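Local structure of citrate synthase (Pyrobaculum aerophilum, 2IBP) at residues K88-L93 with A147-E152. The protein probably catalyses the condensation of oxaloacetate with acetyl-CoA and water to give citrate and CoA, an entry step of the tricarboxylic acid cycle. Residues are numbered along the deposited sequence; the frame is centred on the assembly and turned at random.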
ATOM      1  N   LYS A  88      24.512   9.977   6.329  1.00  8.73           N
ATOM      2  CA  LYS A  88      25.006   9.616   7.653  1.00  8.57           C
ATOM      3  C   LYS A  88      24.206  10.300   8.756  1.00  6.49           C
ATOM      4  O   LYS A  88      23.908   9.688   9.785  1.00 11.09           O
ATOM      5  CB  LYS A  88      26.493   9.924   7.767  1.00 11.58           C
ATOM      6  CG  LYS A  88      27.344   8.922   7.061  1.00 11.24           C
ATOM      7  CD  LYS A  88      28.796   9.327   7.019  1.00 13.09           C
ATOM      8  CE  LYS A  88      29.628   8.217   6.443  1.00 16.11           C
ATOM      9  NZ  LYS A  88      31.067   8.566   6.440  1.00 19.15           N
ATOM     10  N   LYS A  89      23.903  11.585   8.566  1.00 11.56           N
ATOM     11  CA  LYS A  89      23.121  12.355   9.521  1.00 10.62           C
ATOM     12  C   LYS A  89      21.699  11.783   9.633  1.00 10.38           C
ATOM     13  O   LYS A  89      21.104  11.783  10.708  1.00 13.47           O
ATOM     14  CB  LYS A  89      23.027  13.813   9.072  1.00 15.67           C
ATOM     15  CG  LYS A  89      22.301  14.722  10.047  1.00 29.95           C
ATOM     16  CD  LYS A  89      22.242  16.166   9.540  1.00 34.85           C
ATOM     17  CE  LYS A  89      21.400  16.284   8.268  1.00 46.09           C
ATOM     18  NZ  LYS A  89      21.237  17.701   7.823  1.00 47.90           N
ATOM     19  N   TYR A  90      21.174  11.292   8.521  1.00  9.28           N
ATOM     20  CA  TYR A  90      19.812  10.775   8.512  1.00 11.13           C
ATOM     21  C   TYR A  90      19.644   9.374   9.060  1.00 10.99           C
ATOM     22  O   TYR A  90      18.517   8.954   9.311  1.00  9.40           O
ATOM     23  CB  TYR A  90      19.248  10.758   7.096  1.00 11.04           C
ATOM     24  CG  TYR A  90      19.193  12.089   6.412  1.00  9.61           C
ATOM     25  CD1 TYR A  90      18.886  13.240   7.115  1.00 11.69           C
ATOM     26  CD2 TYR A  90      19.267  12.160   5.037  1.00  8.31           C
ATOM     27  CE1 TYR A  90      18.811  14.459   6.460  1.00 15.17           C
ATOM     28  CE2 TYR A  90      19.154  13.350   4.374  1.00 15.56           C
ATOM     29  CZ  TYR A  90      18.920  14.492   5.085  1.00 18.25           C
ATOM     30  OH  TYR A  90      18.837  15.678   4.403  1.00 21.70           O
ATOM     31  N   ARG A  91      20.731   8.637   9.246  1.00  7.76           N
ATOM     32  CA  ARG A  91      20.611   7.243   9.682  1.00  8.80           C
ATOM     33  C   ARG A  91      19.840   7.042  10.968  1.00  7.55           C
ATOM     34  O   ARG A  91      19.118   6.052  11.111  1.00  9.35           O
ATOM     35  CB  ARG A  91      21.986   6.605   9.856  1.00 11.39           C
ATOM     36  CG  ARG A  91      22.741   6.453   8.593  1.00 11.82           C
ATOM     37  CD  ARG A  91      24.111   5.916   8.903  1.00 13.37           C
ATOM     38  NE  ARG A  91      24.900   5.744   7.696  1.00 10.93           N
ATOM     39  CZ  ARG A  91      26.196   5.444   7.690  1.00 10.15           C
ATOM     40  NH1 ARG A  91      26.866   5.373   8.829  1.00 10.63           N
ATOM     41  NH2 ARG A  91      26.824   5.275   6.549  1.00 11.24           N
ATOM     42  N   GLU A  92      20.032   7.914  11.944  1.00  9.00           N
ATOM     43  CA  GLU A  92      19.404   7.727  13.247  1.00  9.70           C
ATOM     44  C   GLU A  92      17.904   7.954  13.159  1.00  9.57           C
ATOM     45  O   GLU A  92      17.442   8.760  12.348  1.00 11.89           O
ATOM     46  CB  GLU A  92      20.015   8.653  14.291  1.00 13.30           C
ATOM     47  CG  GLU A  92      19.511   8.445  15.709  1.00 12.81           C
ATOM     48  CD  GLU A  92      19.706   7.034  16.245  1.00 16.45           C
ATOM     49  OE1 GLU A  92      20.672   6.816  17.005  1.00 20.09           O
ATOM     50  OE2 GLU A  92      18.929   6.129  15.877  1.00 12.10           O
ATOM     51  N   LEU A  93      17.163   7.194  13.955  1.00 10.14           N
ATOM     52  CA  LEU A  93      15.726   7.277  13.957  1.00  8.87           C
ATOM     53  C   LEU A  93      15.248   8.171  15.086  1.00  9.60           C
ATOM     54  O   LEU A  93      15.928   8.358  16.102  1.00 10.22           O
ATOM     55  CB  LEU A  93      15.126   5.875  14.121  1.00  9.83           C
ATOM     56  CG  LEU A  93      15.581   4.857  13.087  1.00 11.21           C
ATOM     57  CD1 LEU A  93      15.054   3.447  13.455  1.00  9.76           C
ATOM     58  CD2 LEU A  93      15.163   5.286  11.681  1.00 10.51           C
ATOM     59  N   ALA A 147      10.976  16.728  -1.137  1.00  9.87           N
ATOM     60  CA  ALA A 147      10.738  15.346  -1.569  1.00  9.54           C
ATOM     61  C   ALA A 147      12.064  14.577  -1.687  1.00  9.43           C
ATOM     62  O   ALA A 147      12.170  13.429  -1.270  1.00  9.77           O
ATOM     63  CB  ALA A 147       9.966  15.309  -2.887  1.00 10.45           C
ATOM     64  N   TYR A 148      13.084  15.207  -2.253  1.00  8.54           N
ATOM     65  CA  TYR A 148      14.376  14.524  -2.404  1.00 11.85           C
ATOM     66  C   TYR A 148      15.056  14.334  -1.055  1.00  9.51           C
ATOM     67  O   TYR A 148      15.696  13.298  -0.802  1.00 10.50           O
ATOM     68  CB  TYR A 148      15.259  15.248  -3.415  1.00 13.08           C
ATOM     69  CG  TYR A 148      14.875  14.896  -4.834  1.00 13.49           C
ATOM     70  CD1 TYR A 148      13.769  15.473  -5.448  1.00 19.52           C
ATOM     71  CD2 TYR A 148      15.533  13.880  -5.510  1.00 14.93           C
ATOM     72  CE1 TYR A 148      13.379  15.097  -6.728  1.00 25.08           C
ATOM     73  CE2 TYR A 148      15.168  13.501  -6.791  1.00 15.92           C
ATOM     74  CZ  TYR A 148      14.085  14.102  -7.396  1.00 27.14           C
ATOM     75  OH  TYR A 148      13.723  13.719  -8.673  1.00 26.33           O
ATOM     76  N   ARG A 149      14.918  15.312  -0.171  1.00  9.87           N
ATOM     77  CA  ARG A 149      15.452  15.197   1.184  1.00  7.90           C
ATOM     78  C   ARG A 149      14.804  13.976   1.866  1.00  9.57           C
ATOM     79  O   ARG A 149      15.474  13.168   2.503  1.00 11.75           O
ATOM     80  CB  ARG A 149      15.154  16.473   1.979  1.00 16.71           C
ATOM     81  CG  ARG A 149      16.043  16.744   3.189  1.00 31.85           C
ATOM     82  CD  ARG A 149      15.709  18.118   3.820  1.00 28.91           C
ATOM     83  NE  ARG A 149      15.662  19.182   2.814  1.00 40.61           N
ATOM     84  CZ  ARG A 149      15.098  20.376   2.991  1.00 40.13           C
ATOM     85  NH1 ARG A 149      14.501  20.686   4.139  1.00 28.64           N
ATOM     86  NH2 ARG A 149      15.096  21.257   1.998  1.00 44.10           N
ATOM     87  N   ILE A 150      13.483  13.868   1.737  1.00  9.51           N
ATOM     88  CA  ILE A 150      12.730  12.763   2.343  1.00  7.74           C
ATOM     89  C   ILE A 150      13.134  11.427   1.748  1.00  8.69           C
ATOM     90  O   ILE A 150      13.280  10.425   2.474  1.00  7.84           O
ATOM     91  CB  ILE A 150      11.210  12.994   2.226  1.00  9.64           C
ATOM     92  CG1 ILE A 150      10.833  14.248   3.029  1.00 12.31           C
ATOM     93  CG2 ILE A 150      10.430  11.758   2.712  1.00  8.41           C
ATOM     94  CD1 ILE A 150       9.499  14.889   2.647  1.00 12.46           C
ATOM     95  N   ALA A 151      13.284  11.398   0.431  1.00  8.01           N
ATOM     96  CA  ALA A 151      13.730  10.193  -0.274  1.00  9.40           C
ATOM     97  C   ALA A 151      15.092   9.741   0.276  1.00  9.85           C
ATOM     98  O   ALA A 151      15.283   8.559   0.595  1.00  8.97           O
ATOM     99  CB  ALA A 151      13.791  10.426  -1.775  1.00 11.40           C
ATOM    100  N   GLU A 152      16.021  10.679   0.451  1.00  8.05           N
ATOM    101  CA  GLU A 152      17.325  10.349   1.034  1.00  8.03           C
ATOM    102  C   GLU A 152      17.192   9.778   2.453  1.00  5.67           C
ATOM    103  O   GLU A 152      17.837   8.800   2.805  1.00  9.45           O
ATOM    104  CB  GLU A 152      18.228  11.590   1.066  1.00  9.05           C
ATOM    105  CG  GLU A 152      18.647  12.047  -0.286  1.00 10.78           C
ATOM    106  CD  GLU A 152      19.617  13.212  -0.247  1.00 14.42           C
ATOM    107  OE1 GLU A 152      19.962  13.694   0.861  1.00 16.35           O
ATOM    108  OE2 GLU A 152      20.070  13.603  -1.338  1.00 13.95           O
TER
HETATM  109  O   HOH W   1      18.813  15.827   1.669  1.00 21.85           O
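Tyr90 of helix 77-90 brings the outer part of its ring up to Arg149 and Glu152 on helix 141-169. Its CB points toward that helix, and with CG anti to the carbonyl carbon (chi1 -59°) the ring reaches across to it. On the side of the ring facing Glu152, CD2 lies 4.1 Å from Glu152 CB, and CE2 sits 3.9 Å from the same CB. CE2 also meets Glu152 OE1 at 3.6 Å, the oxygen lying at the ring edge, close to its plane, with the carboxylate turned 49° from the ring. Further out, CZ comes to 4.1 Å from Arg149 CG, and the hydroxyl OH presses on that methylene at 3.2 Å. The polar join is made by a water, 2.7 Å from Tyr90 OH, which donates to Glu152 OE1 at 2.6 Å. OE1 also forms a salt bridge with Arg86 NE, and OE2 is hydrogen-bonded to Tyr71 OH, which probably steadies the charge of this buried carboxylate. The chain of Arg149 bends at chi3 (-49°), and its NH1 forms a salt bridge with Asp126. A leucine in place of Tyr90 would probably leave the water without its phenolic partner and open a gap beside the Arg149 methylenes. This is helix-to-helix packing through an aromatic side chain and a bridging water, within the largely helical fold of citrate synthase.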